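BlEst2 (Bacillus licheniformis, PDB 6WPX) probably hydrolyses ester bonds as a lipase or esterase, and carries a C-terminal domain that has an autoinhibitory effect on the enzyme. Local coordinates at residues 65-70 and 256-261; 203-208 and 250-255; 451-456 and 465-470; 289-294 and 379-384. All blocks are in the same frame, centred on the assembly; numbering follows the deposited sequence. Where two conformers were deposited one is given.

Interaction 1. Residues 65-70 and 256-261; sequences DENDMA and SIIKGN
Met69 and Gly260 bring their backbones together with CA atoms 3.8 Å apart, each at the first turn of a helix, while the loop at Asn67 runs past Lys259 at a wider spacing. Asn67 does most of the bonding. With CG anti to the backbone N (chi1 -160°), its amide reaches across the gap. Asn67 OD1 takes the Gly260 N-H at 2.9 Å in a nearly straight bond and also accepts from Met69 N, which closes an Asx turn. On the other arm, Asn67 ND2 gives to Ile258 O at 2.8 Å from above the carbonyl plane, and it also bonds Ala62 O. Asp68 presents OD1, by its syn lone pair, to Asn261 N at 2.9 Å; OD2 is held by Gln72. A water joins OD1 of Asp68 to OD1 of Asn261. Lys259 folds back at chi2 (-64°) to bring NZ 2.8 Å from Glu66 O, and a second water links NZ to Glu66 OE1. Met69 CE packs 3.4 Å from Ile258 O, with Phe264 and Phe267 beyond. Two helix starts, 69-75 and 260-267, are thus tied through an Asx turn in a partly buried part of the alpha/beta-hydrolase domain.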
loop_
_atom_site.group_PDB
_atom_site.type_symbol
_atom_site.label_atom_id
_atom_site.label_comp_id
_atom_site.label_asym_id
_atom_site.label_seq_id
_atom_site.Cartn_x
_atom_site.Cartn_y
_atom_site.Cartn_z
ATOM N N ASP A 65 -9.615 -10.745 17.102
ATOM C CA ASP A 65 -9.500 -12.007 16.367
ATOM C C ASP A 65 -8.063 -12.524 16.379
ATOM O O ASP A 65 -7.161 -11.879 15.860
ATOM C CB ASP A 65 -10.101 -11.911 14.951
ATOM C CG ASP A 65 -11.578 -11.547 14.910
ATOM O OD1 ASP A 65 -12.298 -11.851 15.894
ATOM O OD2 ASP A 65 -12.028 -11.022 13.873
ATOM N N GLU A 66 -7.852 -13.663 17.066
ATOM C CA GLU A 66 -6.530 -14.290 17.239
ATOM C C GLU A 66 -5.555 -13.220 17.751
ATOM O O GLU A 66 -4.403 -13.160 17.319
ATOM C CB GLU A 66 -6.049 -14.949 15.917
ATOM C CG GLU A 66 -6.939 -16.120 15.519
ATOM C CD GLU A 66 -6.554 -16.863 14.259
ATOM O OE1 GLU A 66 -5.388 -16.754 13.814
ATOM O OE2 GLU A 66 -7.411 -17.618 13.750
ATOM N N ASN A 67 -6.053 -12.344 18.646
ATOM C CA ASN A 67 -5.317 -11.186 19.153
ATOM C C ASN A 67 -5.658 -10.927 20.623
ATOM O O ASN A 67 -6.812 -11.047 21.012
ATOM C CB ASN A 67 -5.645 -9.942 18.288
ATOM C CG ASN A 67 -4.634 -8.832 18.388
ATOM O OD1 ASN A 67 -3.767 -8.825 19.271
ATOM N ND2 ASN A 67 -4.683 -7.892 17.455
ATOM N N ASP A 68 -4.652 -10.567 21.430
ATOM C CA ASP A 68 -4.787 -10.289 22.874
ATOM C C ASP A 68 -4.524 -8.824 23.224
ATOM O O ASP A 68 -4.222 -8.530 24.375
ATOM C CB ASP A 68 -3.832 -11.186 23.684
ATOM C CG ASP A 68 -2.352 -10.907 23.429
ATOM O OD1 ASP A 68 -2.022 -10.410 22.343
ATOM O OD2 ASP A 68 -1.546 -11.143 24.338
ATOM N N MET A 69 -4.632 -7.911 22.250
ATOM C CA MET A 69 -4.386 -6.474 22.481
ATOM C C MET A 69 -5.184 -5.868 23.658
ATOM O O MET A 69 -4.607 -5.125 24.461
ATOM C CB MET A 69 -4.627 -5.668 21.204
ATOM C CG MET A 69 -4.204 -4.226 21.326
ATOM S SD MET A 69 -2.409 -3.996 21.646
ATOM C CE MET A 69 -1.772 -4.071 19.953
ATOM N N ALA A 70 -6.497 -6.173 23.761
ATOM C CA ALA A 70 -7.314 -5.652 24.858
ATOM C C ALA A 70 -6.765 -6.117 26.227
ATOM O O ALA A 70 -6.677 -5.323 27.172
ATOM C CB ALA A 70 -8.764 -6.094 24.691
ATOM N N SER A 256 1.224 -9.115 11.762
ATOM C CA SER A 256 1.782 -9.304 13.095
ATOM C C SER A 256 1.956 -7.997 13.925
ATOM O O SER A 256 2.045 -8.058 15.154
ATOM C CB SER A 256 3.092 -10.084 13.022
ATOM O OG SER A 256 4.149 -9.248 12.591
ATOM N N ILE A 257 2.037 -6.845 13.254
ATOM C CA ILE A 257 2.261 -5.541 13.900
ATOM C C ILE A 257 1.118 -5.140 14.866
ATOM O O ILE A 257 1.320 -4.281 15.717
ATOM C CB ILE A 257 2.569 -4.432 12.854
ATOM C CG1 ILE A 257 3.347 -3.252 13.502
ATOM C CG2 ILE A 257 1.285 -3.963 12.110
ATOM C CD1 ILE A 257 3.846 -2.184 12.489
ATOM N N ILE A 258 -0.048 -5.762 14.747
ATOM C CA ILE A 258 -1.166 -5.457 15.658
ATOM C C ILE A 258 -1.363 -6.505 16.722
ATOM O O ILE A 258 -2.285 -6.367 17.530
ATOM C CB ILE A 258 -2.502 -5.136 14.949
ATOM C CG1 ILE A 258 -2.989 -6.301 14.062
ATOM C CG2 ILE A 258 -2.353 -3.827 14.210
ATOM C CD1 ILE A 258 -4.523 -6.256 13.770
ATOM N N LYS A 259 -0.558 -7.584 16.696
ATOM C CA LYS A 259 -0.678 -8.646 17.713
ATOM C C LYS A 259 -0.207 -8.081 19.050
ATOM O O LYS A 259 0.949 -7.667 19.178
ATOM C CB LYS A 259 0.128 -9.905 17.321
ATOM C CG LYS A 259 -0.330 -10.583 16.016
ATOM C CD LYS A 259 -1.765 -11.140 16.091
ATOM C CE LYS A 259 -2.140 -11.936 14.852
ATOM N NZ LYS A 259 -3.595 -12.275 14.830
ATOM N N GLY A 260 -1.133 -8.008 20.001
ATOM C CA GLY A 260 -0.888 -7.488 21.342
ATOM C C GLY A 260 0.403 -7.934 21.988
ATOM O O GLY A 260 1.229 -7.090 22.373
ATOM N N ASN A 261 0.604 -9.263 22.097
ATOM C CA ASN A 261 1.813 -9.835 22.717
ATOM C C ASN A 261 3.116 -9.396 22.029
ATOM O O ASN A 261 4.154 -9.355 22.671
ATOM C CB ASN A 261 1.731 -11.357 22.808
ATOM C CG ASN A 261 1.795 -12.046 21.468
ATOM O OD1 ASN A 261 0.975 -11.814 20.583
ATOM N ND2 ASN A 261 2.766 -12.915 21.300
HETATM O O HOH W 1 -4.739 -9.825 14.398
HETATM O O HOH W 2 -4.313 -14.194 12.963
HETATM O O HOH W 3 -1.698 -11.810 20.070
#

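Interaction 2. Residues 203-208 and 250-255; sequences FTLAGN and GKWDHF
The indole of Trp252 lies against the chain at Leu205 and Ala206. One ring face carries Gly250 CA, 3.4 Å above the plane and offset toward the rim, while Leu205 CD2, Ala206 O and Gly207 CA all approach the ring at a slant. Trp252 CH2 touches Leu205 CD2 at 3.9 Å, its CZ3 sits 3.4 Å from Ala206 O, and Thr263 and Val266 of helix 260-267 pack on the same side chain. This is the C-terminal end of strand 201-205 in the mostly parallel central sheet of an alpha/beta-hydrolase fold, the end at which such enzymes keep their active sites. A single backbone bridge joins Gly207 to Gly250: Gly250 N gives to Ala206 O at 2.9 Å, and Asn208 N gives to Gly250 O at 3.0 Å. Gly250 O also takes a weak bond from Trp252 N, making an inverse gamma turn centred on Lys251. Asn208 turns its CG between its own backbone N and carbonyl carbon (chi1 60°), which sets OD1 3.5 Å from Lys251 CA. Farther along the loop, Asp253 OD1 accepts from Phe255 N in an Asx turn. His254 next to it bonds Asp231 through ND1, stacks on Tyr118 and touches Ser119, a layout consistent with the catalytic triad of this fold. At Gly207, CA comes 3.1 Å from Trp252 O in a CA-H...O contact.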
loop_
_atom_site.group_PDB
_atom_site.type_symbol
_atom_site.label_atom_id
_atom_site.label_comp_id
_atom_site.label_asym_id
_atom_site.label_seq_id
_atom_site.Cartn_x
_atom_site.Cartn_y
_atom_site.Cartn_z
ATOM N N PHE A 203 3.824 9.314 16.946
ATOM C CA PHE A 203 4.786 8.213 16.972
ATOM C C PHE A 203 4.409 7.271 15.865
ATOM O O PHE A 203 3.225 6.976 15.676
ATOM C CB PHE A 203 4.728 7.442 18.292
ATOM C CG PHE A 203 5.198 8.206 19.496
ATOM C CD1 PHE A 203 4.346 9.074 20.162
ATOM C CD2 PHE A 203 6.495 8.044 19.980
ATOM C CE1 PHE A 203 4.783 9.772 21.294
ATOM C CE2 PHE A 203 6.924 8.731 21.113
ATOM C CZ PHE A 203 6.068 9.593 21.761
ATOM N N THR A 204 5.399 6.758 15.161
ATOM C CA THR A 204 5.105 5.783 14.106
ATOM C C THR A 204 5.897 4.537 14.332
ATOM O O THR A 204 7.056 4.595 14.742
ATOM C CB THR A 204 5.348 6.326 12.682
ATOM O OG1 THR A 204 6.745 6.446 12.462
ATOM C CG2 THR A 204 4.620 7.658 12.391
ATOM N N LEU A 205 5.257 3.413 14.092
ATOM C CA LEU A 205 5.878 2.095 14.103
ATOM C C LEU A 205 5.717 1.571 12.687
ATOM O O LEU A 205 4.713 1.859 12.020
ATOM C CB LEU A 205 5.211 1.122 15.088
ATOM C CG LEU A 205 5.842 1.051 16.491
ATOM C CD1 LEU A 205 5.604 2.353 17.248
ATOM C CD2 LEU A 205 5.242 -0.123 17.295
ATOM N N ALA A 206 6.709 0.832 12.225
ATOM C CA ALA A 206 6.658 0.210 10.901
ATOM C C ALA A 206 7.354 -1.128 10.976
ATOM O O ALA A 206 8.267 -1.307 11.786
ATOM C CB ALA A 206 7.326 1.104 9.860
ATOM N N GLY A 207 6.911 -2.058 10.146
ATOM C CA GLY A 207 7.518 -3.382 10.067
ATOM C C GLY A 207 8.388 -3.534 8.828
ATOM O O GLY A 207 8.209 -2.801 7.844
ATOM N N ASN A 208 9.342 -4.473 8.867
ATOM C CA ASN A 208 10.221 -4.738 7.709
ATOM C C ASN A 208 10.143 -6.204 7.292
ATOM O O ASN A 208 10.950 -6.647 6.490
ATOM C CB ASN A 208 11.673 -4.367 8.020
ATOM C CG ASN A 208 12.253 -5.135 9.174
ATOM O OD1 ASN A 208 11.766 -6.187 9.565
ATOM N ND2 ASN A 208 13.235 -4.574 9.819
ATOM N N GLY A 250 10.600 -2.508 13.129
ATOM C CA GLY A 250 10.603 -3.755 13.887
ATOM C C GLY A 250 10.393 -4.926 12.955
ATOM O O GLY A 250 9.931 -4.741 11.827
ATOM N N LYS A 251 10.622 -6.142 13.447
ATOM C CA LYS A 251 10.488 -7.344 12.611
ATOM C C LYS A 251 9.049 -7.844 12.626
ATOM O O LYS A 251 8.734 -8.908 13.160
ATOM C CB LYS A 251 11.520 -8.403 13.005
ATOM C CG LYS A 251 12.951 -7.878 12.919
ATOM C CD LYS A 251 13.944 -8.970 13.215
ATOM C CE LYS A 251 15.368 -8.465 13.226
ATOM N NZ LYS A 251 15.839 -8.122 11.860
ATOM N N TRP A 252 8.162 -7.001 12.090
ATOM C CA TRP A 252 6.746 -7.291 11.987
ATOM C C TRP A 252 6.322 -7.200 10.545
ATOM O O TRP A 252 6.896 -6.442 9.775
ATOM C CB TRP A 252 5.904 -6.283 12.820
ATOM C CG TRP A 252 6.455 -6.011 14.191
ATOM C CD1 TRP A 252 6.669 -6.920 15.187
ATOM C CD2 TRP A 252 6.935 -4.752 14.684
ATOM N NE1 TRP A 252 7.254 -6.303 16.279
ATOM C CE2 TRP A 252 7.438 -4.974 15.990
ATOM C CE3 TRP A 252 6.989 -3.450 14.149
ATOM C CZ2 TRP A 252 7.972 -3.937 16.769
ATOM C CZ3 TRP A 252 7.494 -2.426 14.931
ATOM C CH2 TRP A 252 8.004 -2.676 16.209
ATOM N N ASP A 253 5.303 -7.977 10.190
ATOM C CA ASP A 253 4.704 -7.859 8.886
ATOM C C ASP A 253 3.416 -7.096 9.160
ATOM O O ASP A 253 3.104 -6.809 10.333
ATOM C CB ASP A 253 4.496 -9.223 8.181
ATOM C CG ASP A 253 3.622 -10.234 8.905
ATOM O OD1 ASP A 253 2.543 -9.857 9.363
ATOM O OD2 ASP A 253 3.981 -11.420 8.915
ATOM N N HIS A 254 2.663 -6.774 8.109
ATOM C CA HIS A 254 1.434 -5.999 8.275
ATOM C C HIS A 254 0.388 -6.662 9.173
ATOM O O HIS A 254 -0.391 -5.947 9.769
ATOM C CB HIS A 254 0.827 -5.640 6.912
ATOM C CG HIS A 254 0.006 -4.401 6.964
ATOM N ND1 HIS A 254 0.570 -3.158 7.319
ATOM C CD2 HIS A 254 -1.301 -4.229 6.693
ATOM C CE1 HIS A 254 -0.426 -2.299 7.259
ATOM N NE2 HIS A 254 -1.572 -2.904 6.916
ATOM N N PHE A 255 0.377 -8.000 9.278
ATOM C CA PHE A 255 -0.584 -8.670 10.161
ATOM C C PHE A 255 -0.054 -8.771 11.588
ATOM O O PHE A 255 -0.800 -8.539 12.519
ATOM C CB PHE A 255 -0.963 -10.078 9.645
ATOM C CG PHE A 255 -1.552 -10.138 8.254
ATOM C CD1 PHE A 255 -2.346 -9.106 7.769
ATOM C CD2 PHE A 255 -1.369 -11.255 7.456
ATOM C CE1 PHE A 255 -2.902 -9.168 6.489
ATOM C CE2 PHE A 255 -1.947 -11.327 6.184
ATOM C CZ PHE A 255 -2.700 -10.279 5.711
#

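Interaction 3. Residues 451-456 and 465-470; sequences IDLSGK and RTIIRS
Ile451 and Ile467 pair their backbones in an antiparallel beta hairpin formed by strands 445-456 and 462-473 in a five-stranded sheet of the C-terminal region. The tight part runs from this pair to Leu453 and Arg465, another hydrogen-bonded pair. Ile451 N reaches Ile467 O at 2.7 Å, and Leu453 N meets Arg465 O at 2.8 Å. On the sheet face of these residues, Leu453 CD1 crosses to Ile467 CD1 at 3.6 Å, and helix 389-397 covers both through Val397. Toward either end the grip slackens. Beyond Leu453, Ser454 to Lys456 make no contact with 465-470. Beyond Ile467, the partly exposed Arg469 touches by its aliphatic part, CD lying 3.7 Å from Ile451 CD1, while its guanidinium goes to Glu481. Arg465 likewise sends its charge away, to Glu308. On the opposite face Asp452 and Thr466 make a polar pair. Asp452, whose carboxylate also meets Arg293 and Trp161, lies alongside Thr466, pointing the same way; a water sits 2.8 Å from Asp452 OD1. Thr466 keeps OG1 beside its backbone N (chi1 -45°) and from there gives its proton to Asp452 OD1 at 2.7 Å, on the syn side but 35° out of the carboxylate plane.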
loop_
_atom_site.group_PDB
_atom_site.type_symbol
_atom_site.label_atom_id
_atom_site.label_comp_id
_atom_site.label_asym_id
_atom_site.label_seq_id
_atom_site.Cartn_x
_atom_site.Cartn_y
_atom_site.Cartn_z
ATOM N N ILE A 451 3.250 3.387 -17.918
ATOM C CA ILE A 451 4.207 3.573 -19.006
ATOM C C ILE A 451 4.890 2.246 -19.251
ATOM O O ILE A 451 5.631 1.764 -18.390
ATOM C CB ILE A 451 5.230 4.723 -18.725
ATOM C CG1 ILE A 451 4.519 6.073 -18.438
ATOM C CG2 ILE A 451 6.243 4.867 -19.890
ATOM C CD1 ILE A 451 4.588 6.456 -16.987
ATOM N N ASP A 452 4.614 1.637 -20.405
ATOM C CA ASP A 452 5.252 0.371 -20.765
ATOM C C ASP A 452 6.486 0.630 -21.603
ATOM O O ASP A 452 6.388 1.174 -22.709
ATOM C CB ASP A 452 4.275 -0.585 -21.479
ATOM C CG ASP A 452 3.597 -1.478 -20.448
ATOM O OD1 ASP A 452 4.258 -2.439 -19.964
ATOM O OD2 ASP A 452 2.435 -1.181 -20.073
ATOM N N LEU A 453 7.642 0.265 -21.049
ATOM C CA LEU A 453 8.949 0.408 -21.662
ATOM C C LEU A 453 9.421 -0.888 -22.257
ATOM O O LEU A 453 9.308 -1.941 -21.636
ATOM C CB LEU A 453 9.988 0.872 -20.628
ATOM C CG LEU A 453 9.803 2.232 -19.964
ATOM C CD1 LEU A 453 10.950 2.503 -19.023
ATOM C CD2 LEU A 453 9.779 3.366 -20.997
ATOM N N SER A 454 10.019 -0.795 -23.449
ATOM C CA SER A 454 10.621 -1.899 -24.180
ATOM C C SER A 454 11.879 -1.376 -24.886
ATOM O O SER A 454 12.023 -0.175 -25.097
ATOM C CB SER A 454 9.648 -2.461 -25.215
ATOM O OG SER A 454 9.264 -1.454 -26.136
ATOM N N GLY A 455 12.741 -2.304 -25.270
ATOM C CA GLY A 455 13.975 -2.029 -25.987
ATOM C C GLY A 455 14.994 -3.123 -25.777
ATOM O O GLY A 455 14.652 -4.252 -25.425
ATOM N N LYS A 456 16.262 -2.781 -25.969
ATOM C CA LYS A 456 17.376 -3.702 -25.838
ATOM C C LYS A 456 18.340 -3.190 -24.799
ATOM O O LYS A 456 18.478 -1.974 -24.656
ATOM C CB LYS A 456 18.106 -3.793 -27.182
ATOM C CG LYS A 456 17.711 -4.976 -28.051
ATOM C CD LYS A 456 18.312 -4.847 -29.470
ATOM C CE LYS A 456 19.816 -4.663 -29.493
ATOM N NZ LYS A 456 20.355 -4.482 -30.864
ATOM N N ARG A 465 9.662 -3.332 -19.049
ATOM C CA ARG A 465 9.269 -2.873 -17.696
ATOM C C ARG A 465 8.009 -2.032 -17.837
ATOM O O ARG A 465 7.789 -1.483 -18.889
ATOM C CB ARG A 465 10.346 -2.096 -16.938
ATOM C CG ARG A 465 11.608 -2.878 -16.638
ATOM C CD ARG A 465 11.470 -4.010 -15.661
ATOM N NE ARG A 465 12.735 -4.437 -15.107
ATOM C CZ ARG A 465 13.576 -5.269 -15.684
ATOM N NH1 ARG A 465 13.296 -5.801 -16.855
ATOM N NH2 ARG A 465 14.698 -5.584 -15.077
ATOM N N THR A 466 7.267 -1.937 -16.759
ATOM C CA THR A 466 6.033 -1.170 -16.668
ATOM C C THR A 466 6.151 -0.258 -15.464
ATOM O O THR A 466 6.314 -0.734 -14.340
ATOM C CB THR A 466 4.822 -2.089 -16.520
ATOM O OG1 THR A 466 4.913 -3.178 -17.434
ATOM C CG2 THR A 466 3.527 -1.342 -16.733
ATOM N N ILE A 467 6.075 1.048 -15.703
ATOM C CA ILE A 467 6.160 2.055 -14.650
ATOM C C ILE A 467 4.771 2.570 -14.400
ATOM O O ILE A 467 4.068 2.914 -15.341
ATOM C CB ILE A 467 7.139 3.201 -15.045
ATOM C CG1 ILE A 467 8.558 2.611 -15.317
ATOM C CG2 ILE A 467 7.173 4.337 -13.965
ATOM C CD1 ILE A 467 9.566 3.572 -15.847
ATOM N N ILE A 468 4.369 2.616 -13.125
ATOM C CA ILE A 468 3.084 3.164 -12.707
ATOM C C ILE A 468 3.323 4.449 -11.911
ATOM O O ILE A 468 4.057 4.444 -10.925
ATOM C CB ILE A 468 2.236 2.134 -11.914
ATOM C CG1 ILE A 468 1.794 0.990 -12.848
ATOM C CG2 ILE A 468 1.019 2.827 -11.216
ATOM C CD1 ILE A 468 1.222 -0.138 -12.154
ATOM N N ARG A 469 2.694 5.540 -12.347
ATOM C CA ARG A 469 2.760 6.836 -11.677
ATOM C C ARG A 469 1.368 7.199 -11.178
ATOM O O ARG A 469 0.371 7.010 -11.886
ATOM C CB ARG A 469 3.280 7.919 -12.623
ATOM C CG ARG A 469 4.714 7.689 -13.098
ATOM C CD ARG A 469 5.120 8.735 -14.113
ATOM N NE ARG A 469 5.250 10.065 -13.514
ATOM C CZ ARG A 469 5.430 11.184 -14.207
ATOM N NH1 ARG A 469 5.489 11.152 -15.531
ATOM N NH2 ARG A 469 5.546 12.347 -13.579
ATOM N N SER A 470 1.317 7.721 -9.959
ATOM C CA SER A 470 0.129 8.170 -9.255
ATOM C C SER A 470 0.249 9.662 -9.042
ATOM O O SER A 470 1.153 10.110 -8.352
ATOM C CB SER A 470 0.016 7.461 -7.908
ATOM O OG SER A 470 -1.156 7.862 -7.220
HETATM O O HOH W 4 6.751 -3.091 -21.008
#

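Interaction 4. Residues 289-294 and 379-384; sequences YPFIRG and FLFIVT
Phe291 and Val383 form a hydrogen-bonded antiparallel pair, as do Arg293 and Phe381, between strands 290-297 and 377-386. Val383 N gives to Phe291 O at 2.8 Å, and Phe381 N to Arg293 O at 2.7 Å. The side chains divide between two sheet faces. On one, Ile292 and Ile382 lie side by side, pointing the same way, with their CG1 atoms 4.0 Å apart. Leu380 crosses to them and sets CD1 3.7 Å from Ile292 CG2. On the other, the Phe291 and Phe381 rings cross at a slant: CE2 of Phe381 comes to the edge of the Phe291 ring, near its plane, with the two CE2 atoms 4.1 Å apart. Phe291 gets there with CG anti to its N (chi1 173°), and its CZ lies over the centre of the Arg293 guanidinium, 3.5 Å above that plane. At the far end the Phe379 ring lays one face over Gly294 C.

Farther out, Phe305 of strand 300-307 meets both the Phe291 and Phe381 rings, and Trp318 stacks on Phe379. Leu319 touches Leu380 and Ile382 from strand 313-320, the next strand of this antiparallel sheet, while Trp161 covers Ile292. Arg293 bends back so that its NH1 gives to Ile292 O at 2.8 Å, and the same NH1 makes a salt bridge to Asp452. Together with the packing of Phe291 CZ, these bonds probably fix the guanidinium's orientation and offset the cost of burying its charge among mainly apolar side chains.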
loop_
_atom_site.group_PDB
_atom_site.type_symbol
_atom_site.label_atom_id
_atom_site.label_comp_id
_atom_site.label_asym_id
_atom_site.label_seq_id
_atom_site.Cartn_x
_atom_site.Cartn_y
_atom_site.Cartn_z
ATOM N N TYR A 289 11.856 -2.178 -11.069
ATOM C CA TYR A 289 10.648 -2.040 -11.843
ATOM C C TYR A 289 10.068 -3.363 -12.199
ATOM O O TYR A 289 10.816 -4.316 -12.455
ATOM C CB TYR A 289 10.935 -1.233 -13.120
ATOM C CG TYR A 289 11.525 0.130 -12.836
ATOM C CD1 TYR A 289 10.707 1.212 -12.518
ATOM C CD2 TYR A 289 12.905 0.324 -12.814
ATOM C CE1 TYR A 289 11.249 2.475 -12.262
ATOM C CE2 TYR A 289 13.455 1.563 -12.494
ATOM C CZ TYR A 289 12.625 2.644 -12.257
ATOM O OH TYR A 289 13.175 3.877 -11.994
ATOM N N PRO A 290 8.722 -3.450 -12.248
ATOM C CA PRO A 290 8.111 -4.727 -12.643
ATOM C C PRO A 290 7.804 -4.721 -14.142
ATOM O O PRO A 290 8.033 -3.737 -14.824
ATOM C CB PRO A 290 6.799 -4.711 -11.848
ATOM C CG PRO A 290 6.376 -3.243 -11.887
ATOM C CD PRO A 290 7.685 -2.428 -11.945
ATOM N N PHE A 291 7.211 -5.802 -14.614
ATOM C CA PHE A 291 6.581 -5.936 -15.919
ATOM C C PHE A 291 5.175 -6.337 -15.545
ATOM O O PHE A 291 4.988 -7.249 -14.719
ATOM C CB PHE A 291 7.230 -6.998 -16.828
ATOM C CG PHE A 291 6.409 -7.192 -18.088
ATOM C CD1 PHE A 291 6.418 -6.234 -19.099
ATOM C CD2 PHE A 291 5.604 -8.315 -18.250
ATOM C CE1 PHE A 291 5.679 -6.420 -20.266
ATOM C CE2 PHE A 291 4.867 -8.503 -19.420
ATOM C CZ PHE A 291 4.906 -7.553 -20.421
ATOM N N ILE A 292 4.185 -5.646 -16.118
ATOM C CA ILE A 292 2.783 -5.860 -15.757
ATOM C C ILE A 292 1.863 -5.960 -16.940
ATOM O O ILE A 292 1.938 -5.152 -17.856
ATOM C CB ILE A 292 2.279 -4.714 -14.800
ATOM C CG1 ILE A 292 3.168 -4.528 -13.562
ATOM C CG2 ILE A 292 0.797 -4.876 -14.394
ATOM C CD1 ILE A 292 2.910 -3.234 -12.816
ATOM N N ARG A 293 0.908 -6.915 -16.855
ATOM C CA ARG A 293 -0.201 -7.081 -17.791
ATOM C C ARG A 293 -1.464 -7.382 -17.000
ATOM O O ARG A 293 -1.398 -7.729 -15.836
ATOM C CB ARG A 293 0.082 -8.148 -18.874
ATOM C CG ARG A 293 1.135 -7.733 -19.916
ATOM C CD ARG A 293 0.644 -6.606 -20.826
ATOM N NE ARG A 293 1.631 -6.205 -21.845
ATOM C CZ ARG A 293 2.536 -5.246 -21.679
ATOM N NH1 ARG A 293 2.649 -4.626 -20.515
ATOM N NH2 ARG A 293 3.369 -4.937 -22.659
ATOM N N GLY A 294 -2.601 -7.194 -17.627
ATOM C CA GLY A 294 -3.896 -7.465 -17.033
ATOM C C GLY A 294 -4.923 -7.702 -18.113
ATOM O O GLY A 294 -4.683 -7.425 -19.284
ATOM N N PHE A 379 -7.533 -10.957 -14.479
ATOM C CA PHE A 379 -6.194 -11.200 -13.981
ATOM C C PHE A 379 -5.316 -9.974 -13.962
ATOM O O PHE A 379 -5.583 -8.980 -14.633
ATOM C CB PHE A 379 -5.514 -12.329 -14.797
ATOM C CG PHE A 379 -5.045 -11.915 -16.183
ATOM C CD1 PHE A 379 -3.783 -11.352 -16.373
ATOM C CD2 PHE A 379 -5.868 -12.068 -17.287
ATOM C CE1 PHE A 379 -3.357 -10.960 -17.635
ATOM C CE2 PHE A 379 -5.435 -11.691 -18.556
ATOM C CZ PHE A 379 -4.187 -11.130 -18.720
ATOM N N LEU A 380 -4.241 -10.075 -13.203
ATOM C CA LEU A 380 -3.185 -9.085 -13.122
ATOM C C LEU A 380 -1.926 -9.915 -13.040
ATOM O O LEU A 380 -1.763 -10.699 -12.118
ATOM C CB LEU A 380 -3.354 -8.170 -11.895
ATOM C CG LEU A 380 -2.371 -6.992 -11.760
ATOM C CD1 LEU A 380 -2.393 -6.093 -13.007
ATOM C CD2 LEU A 380 -2.686 -6.172 -10.525
ATOM N N PHE A 381 -1.089 -9.801 -14.065
ATOM C CA PHE A 381 0.156 -10.550 -14.223
ATOM C C PHE A 381 1.298 -9.626 -13.925
ATOM O O PHE A 381 1.420 -8.581 -14.558
ATOM C CB PHE A 381 0.260 -11.108 -15.667
ATOM C CG PHE A 381 1.613 -11.702 -15.987
ATOM C CD1 PHE A 381 2.206 -12.635 -15.135
ATOM C CD2 PHE A 381 2.303 -11.320 -17.130
ATOM C CE1 PHE A 381 3.464 -13.167 -15.418
ATOM C CE2 PHE A 381 3.557 -11.871 -17.431
ATOM C CZ PHE A 381 4.124 -12.804 -16.578
ATOM N N ILE A 382 2.145 -10.001 -12.947
ATOM C CA ILE A 382 3.249 -9.138 -12.531
ATOM C C ILE A 382 4.519 -9.936 -12.412
ATOM O O ILE A 382 4.543 -11.006 -11.797
ATOM C CB ILE A 382 2.935 -8.380 -11.193
ATOM C CG1 ILE A 382 1.673 -7.516 -11.308
ATOM C CG2 ILE A 382 4.128 -7.544 -10.670
ATOM C CD1 ILE A 382 1.043 -7.195 -9.976
ATOM N N VAL A 383 5.582 -9.377 -12.957
ATOM C CA VAL A 383 6.926 -9.932 -12.847
ATOM C C VAL A 383 7.784 -8.883 -12.151
ATOM O O VAL A 383 7.768 -7.723 -12.558
ATOM C CB VAL A 383 7.542 -10.347 -14.216
ATOM C CG1 VAL A 383 8.947 -10.941 -14.037
ATOM C CG2 VAL A 383 6.648 -11.343 -14.937
ATOM N N THR A 384 8.542 -9.277 -11.127
ATOM C CA THR A 384 9.501 -8.342 -10.539
ATOM C C THR A 384 10.868 -8.866 -10.940
ATOM O O THR A 384 11.016 -10.066 -11.157
ATOM C CB THR A 384 9.349 -8.147 -9.012
ATOM O OG1 THR A 384 9.955 -9.260 -8.367
ATOM C CG2 THR A 384 7.890 -7.958 -8.570
#

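In the fold
Interactions 1 and 2 belong to the alpha/beta-hydrolase domain and touch each other, Ile257 packing on Trp252 and on the backbone at Ala206 and Gly207. Both are partly buried and built around loops, with side-chain amides, carboxylates and waters in interaction 1 and backbone bonds beside an indole in interaction 2. Interactions 3 and 4 are buried strand pairings in two different sheets of the C-terminal region, about 11 Å apart between centres. Apolar pairs such as Leu453-Ile467 and Ile292-Ile382 fill them, with salt bridges at their margins; that of Asp452 with Arg293 joins the two, and Thr466 N lies 2.8 Å from Pro290 O. Interactions 1 and 3 lie on opposite sides of the chain's centre.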